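DUF4847 domain-containing protein (Bacteroides vulgatus, PDB 4ZGF) is of unknown function but binds calcium ions and belongs to a calycin-like family, related to the lipocalins. Local coordinates at residues I52-F66 / S69-A81. Sequence-based numbering, arbitrary orientation. Where two conformers were deposited one is given.
Sequences IIHGFNITFKADGTF and SIQNGTIEGTWQA. With ACT (acetate ion), chain J.
W79 holds CG between its backbone N and carbonyl carbon (chi1 69°), while F60 keeps CG anti to its own carbonyl carbon (chi1 -60°), and these torsions bring the two rings together edge-to-face. The edge of F60 points at the five-membered ring of W79, with the planes at 70°. F60 CD1 lies 3.6 Å from W79 CG. F60 CB sits over the same indole face in a CH-pi contact. In the plane of the indole, W79 NE1 donates to K61 O at 3.0 Å, and more weakly to T65 O. K61 O also accepts from G64 N, which arrives from the opposite face of its carbonyl plane. The indole N-H thus ties strand 73-82 to the first carbonyl of the type I turn K61-G64. Alanine in place of W79 is likely to leave K61 O without its second donor and F60 without a face to pack on.

Past the turn, F66 lays its ring over the backbone of G77. G77 N stands 3.5 Å above the ring centre, and G77 CA makes a CH-pi contact. F66 N donates to G77 O at 2.9 Å, and G77 N returns a bond to F66 O. D63 OD1 accepts from T65 N, which makes an Asx turn, and also from T65 OG1.

At the far end, N57 and S69 form a hydrogen-bonded antiparallel pair. F56 is sandwiched: I70 CB lies 3.9 Å from the ring centroid on one face, I53 CA on the other. Q71 CG meets its edge, and I52 CG2 packs 3.5 Å from Q71 CD. Q71 OE1 is held by T99. F6 packs against both F60 and W79. These are two successive beta hairpins of an antiparallel meander, consistent with the curled sheet of a calycin-like fold.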
# COMPACT_ATOMS: atom_id res chain seq x y z
N ILE A 52 -2.37 -9.00 -10.05
CA ILE A 52 -2.31 -7.58 -10.43
C ILE A 52 -1.64 -6.73 -9.34
O ILE A 52 -0.67 -6.00 -9.59
CB ILE A 52 -3.70 -7.04 -10.79
CG1 ILE A 52 -4.18 -7.68 -12.10
CG2 ILE A 52 -3.69 -5.52 -10.88
CD1 ILE A 52 -5.65 -7.51 -12.40
N ILE A 53 -2.16 -6.81 -8.11
CA ILE A 53 -1.68 -5.87 -7.09
C ILE A 53 -0.27 -6.20 -6.63
O ILE A 53 0.46 -5.33 -6.17
CB ILE A 53 -2.64 -5.74 -5.88
CG1 ILE A 53 -2.63 -6.98 -4.99
CG2 ILE A 53 -4.01 -5.30 -6.37
CD1 ILE A 53 -3.47 -6.86 -3.73
N HIS A 54 0.16 -7.47 -6.80
CA HIS A 54 1.53 -7.79 -6.48
C HIS A 54 2.54 -7.07 -7.38
O HIS A 54 3.70 -6.91 -7.00
CB HIS A 54 1.78 -9.29 -6.53
CG HIS A 54 1.11 -10.04 -5.43
ND1 HIS A 54 0.91 -11.40 -5.53
CD2 HIS A 54 0.67 -9.67 -4.21
CE1 HIS A 54 0.36 -11.84 -4.42
NE2 HIS A 54 0.19 -10.83 -3.60
N GLY A 55 2.09 -6.64 -8.56
CA GLY A 55 2.91 -5.82 -9.43
C GLY A 55 3.03 -4.37 -9.00
O GLY A 55 3.77 -3.61 -9.64
N PHE A 56 2.32 -3.95 -7.97
CA PHE A 56 2.32 -2.55 -7.54
C PHE A 56 3.46 -2.31 -6.57
O PHE A 56 3.63 -3.03 -5.58
CB PHE A 56 1.00 -2.18 -6.85
CG PHE A 56 -0.23 -2.19 -7.72
CD1 PHE A 56 -0.24 -2.57 -9.04
CD2 PHE A 56 -1.44 -1.76 -7.17
CE1 PHE A 56 -1.40 -2.56 -9.78
CE2 PHE A 56 -2.58 -1.72 -7.93
CZ PHE A 56 -2.58 -2.10 -9.25
N ASN A 57 4.25 -1.27 -6.84
CA ASN A 57 5.38 -0.95 -5.96
C ASN A 57 5.61 0.57 -5.96
O ASN A 57 5.17 1.29 -6.86
CB ASN A 57 6.63 -1.77 -6.34
CG ASN A 57 7.10 -1.55 -7.75
OD1 ASN A 57 7.81 -0.60 -8.03
ND2 ASN A 57 6.69 -2.39 -8.65
N ILE A 58 6.31 1.01 -4.93
CA ILE A 58 6.61 2.41 -4.72
C ILE A 58 7.97 2.53 -4.06
O ILE A 58 8.33 1.72 -3.22
CB ILE A 58 5.47 3.09 -3.88
CG1 ILE A 58 5.64 4.62 -3.79
CG2 ILE A 58 5.33 2.46 -2.51
CD1 ILE A 58 4.40 5.33 -3.29
N THR A 59 8.72 3.57 -4.45
CA THR A 59 10.02 3.86 -3.89
C THR A 59 10.03 5.32 -3.44
O THR A 59 9.91 6.24 -4.25
CB THR A 59 11.13 3.59 -4.91
OG1 THR A 59 11.05 2.22 -5.33
CG2 THR A 59 12.49 3.83 -4.32
N PHE A 60 10.16 5.50 -2.12
CA PHE A 60 10.29 6.83 -1.54
C PHE A 60 11.77 7.20 -1.48
O PHE A 60 12.59 6.44 -1.00
CB PHE A 60 9.73 6.81 -0.11
CG PHE A 60 8.27 6.41 0.01
CD1 PHE A 60 7.26 7.36 -0.17
CD2 PHE A 60 7.91 5.12 0.31
CE1 PHE A 60 5.93 6.97 -0.08
CE2 PHE A 60 6.58 4.74 0.41
CZ PHE A 60 5.59 5.66 0.23
N LYS A 61 12.09 8.40 -1.96
CA LYS A 61 13.44 8.95 -1.86
C LYS A 61 13.54 9.92 -0.71
O LYS A 61 12.58 10.60 -0.39
CB LYS A 61 13.86 9.61 -3.17
CG LYS A 61 14.15 8.64 -4.28
CD LYS A 61 14.83 9.34 -5.45
CE LYS A 61 15.15 8.35 -6.55
NZ LYS A 61 15.98 8.90 -7.65
N ALA A 62 14.75 10.01 -0.13
CA ALA A 62 14.98 10.90 1.00
C ALA A 62 14.84 12.38 0.65
O ALA A 62 14.72 13.22 1.55
CB ALA A 62 16.34 10.63 1.63
N ASP A 63 14.83 12.71 -0.65
CA ASP A 63 14.57 14.09 -1.08
C ASP A 63 13.10 14.50 -1.02
O ASP A 63 12.76 15.59 -1.46
CB ASP A 63 15.18 14.36 -2.46
CG ASP A 63 14.50 13.63 -3.59
OD1 ASP A 63 13.51 12.92 -3.36
OD2 ASP A 63 15.01 13.80 -4.75
N GLY A 64 12.22 13.62 -0.53
CA GLY A 64 10.80 13.95 -0.44
C GLY A 64 10.00 13.70 -1.70
O GLY A 64 8.86 14.12 -1.77
N THR A 65 10.58 12.99 -2.66
CA THR A 65 9.87 12.56 -3.86
C THR A 65 9.64 11.07 -3.82
O THR A 65 10.30 10.34 -3.10
CB THR A 65 10.61 12.95 -5.16
OG1 THR A 65 11.81 12.19 -5.28
CG2 THR A 65 10.90 14.45 -5.21
N PHE A 66 8.68 10.62 -4.62
CA PHE A 66 8.51 9.17 -4.86
C PHE A 66 8.17 8.93 -6.31
O PHE A 66 7.65 9.80 -7.04
CB PHE A 66 7.42 8.56 -3.95
CG PHE A 66 6.00 8.92 -4.32
CD1 PHE A 66 5.29 8.21 -5.28
CD2 PHE A 66 5.36 9.97 -3.71
CE1 PHE A 66 4.00 8.55 -5.62
CE2 PHE A 66 4.04 10.32 -4.03
CZ PHE A 66 3.37 9.60 -4.99
N SER A 69 5.05 2.08 -9.60
CA SER A 69 4.55 1.41 -10.80
C SER A 69 3.26 0.68 -10.46
O SER A 69 3.25 -0.11 -9.52
CB SER A 69 5.60 0.43 -11.28
OG SER A 69 5.21 -0.14 -12.51
N ILE A 70 2.21 0.96 -11.23
CA ILE A 70 0.92 0.29 -11.08
C ILE A 70 0.40 -0.06 -12.49
O ILE A 70 1.19 -0.06 -13.45
CB ILE A 70 -0.07 1.10 -10.22
CG1 ILE A 70 -0.45 2.45 -10.88
CG2 ILE A 70 0.48 1.35 -8.82
CD1 ILE A 70 -1.46 3.26 -10.07
N GLN A 71 -0.86 -0.42 -12.67
CA GLN A 71 -1.28 -0.78 -14.01
C GLN A 71 -1.10 0.42 -14.93
O GLN A 71 -1.36 1.57 -14.56
CB GLN A 71 -2.73 -1.27 -14.04
CG GLN A 71 -2.93 -2.56 -13.27
CD GLN A 71 -4.38 -3.02 -13.24
OE1 GLN A 71 -5.20 -2.50 -12.43
NE2 GLN A 71 -4.73 -3.99 -14.03
N ASN A 72 -0.65 0.15 -16.16
CA ASN A 72 -0.48 1.17 -17.20
C ASN A 72 0.66 2.14 -17.05
O ASN A 72 0.87 2.97 -17.94
CB ASN A 72 -1.76 1.98 -17.48
CG ASN A 72 -2.87 1.15 -17.99
OD1 ASN A 72 -2.64 0.27 -18.86
ND2 ASN A 72 -4.06 1.38 -17.50
N GLY A 73 1.40 2.08 -16.00
CA GLY A 73 2.54 2.99 -15.91
C GLY A 73 2.85 3.48 -14.50
O GLY A 73 2.43 2.97 -13.46
N THR A 74 3.58 4.56 -14.49
CA THR A 74 4.13 5.06 -13.26
C THR A 74 3.23 6.05 -12.55
O THR A 74 2.46 6.81 -13.14
CB THR A 74 5.48 5.69 -13.46
OG1 THR A 74 5.33 6.80 -14.33
CG2 THR A 74 6.47 4.69 -14.01
N ILE A 75 3.44 6.05 -11.23
CA ILE A 75 2.97 7.12 -10.35
C ILE A 75 4.17 7.94 -9.94
O ILE A 75 5.29 7.43 -9.84
CB ILE A 75 2.22 6.57 -9.13
CG1 ILE A 75 3.04 5.53 -8.38
CG2 ILE A 75 0.89 6.03 -9.55
CD1 ILE A 75 2.45 5.05 -7.06
N GLU A 76 3.95 9.23 -9.67
CA GLU A 76 4.97 10.11 -9.16
C GLU A 76 4.34 11.09 -8.18
O GLU A 76 3.16 11.42 -8.32
CB GLU A 76 5.64 10.96 -10.28
CG GLU A 76 6.26 10.13 -11.39
CD GLU A 76 6.85 10.93 -12.50
OE1 GLU A 76 6.57 12.13 -12.61
OE2 GLU A 76 7.57 10.37 -13.33
N GLY A 77 5.16 11.61 -7.27
CA GLY A 77 4.69 12.67 -6.39
C GLY A 77 5.70 12.99 -5.32
O GLY A 77 6.89 12.76 -5.47
N THR A 78 5.18 13.57 -4.25
CA THR A 78 5.98 13.97 -3.12
C THR A 78 5.40 13.37 -1.84
O THR A 78 4.25 12.92 -1.81
CB THR A 78 6.09 15.51 -3.01
OG1 THR A 78 4.80 16.01 -2.73
CG2 THR A 78 6.60 16.10 -4.32
N TRP A 79 6.22 13.38 -0.79
CA TRP A 79 5.80 12.84 0.48
C TRP A 79 6.53 13.51 1.59
O TRP A 79 7.68 13.95 1.46
CB TRP A 79 6.02 11.31 0.54
CG TRP A 79 7.46 10.92 0.57
CD1 TRP A 79 8.33 10.90 -0.49
CD2 TRP A 79 8.25 10.62 1.74
NE1 TRP A 79 9.60 10.59 -0.05
CE2 TRP A 79 9.58 10.42 1.31
CE3 TRP A 79 7.96 10.47 3.09
CZ2 TRP A 79 10.61 10.10 2.19
CZ3 TRP A 79 8.99 10.16 3.97
CH2 TRP A 79 10.30 9.98 3.51
N GLN A 80 5.85 13.56 2.74
CA GLN A 80 6.43 14.05 4.00
C GLN A 80 5.97 13.12 5.12
O GLN A 80 4.85 12.60 5.06
CB GLN A 80 5.95 15.51 4.24
CG GLN A 80 6.20 16.51 3.10
CD GLN A 80 5.16 16.54 1.97
OE1 GLN A 80 3.92 16.39 2.19
NE2 GLN A 80 5.65 16.74 0.72
N ALA A 81 6.80 12.89 6.13
CA ALA A 81 6.38 12.14 7.29
C ALA A 81 6.96 12.78 8.53
O ALA A 81 7.97 13.49 8.49
CB ALA A 81 6.81 10.68 7.16
C ACT J . 1.36 -13.83 -7.86
O ACT J . 1.84 -14.41 -8.88
OXT ACT J . 1.50 -12.70 -7.79
CH3 ACT J . 0.64 -14.61 -6.78
O HOH W 1 3.65 -2.44 -12.01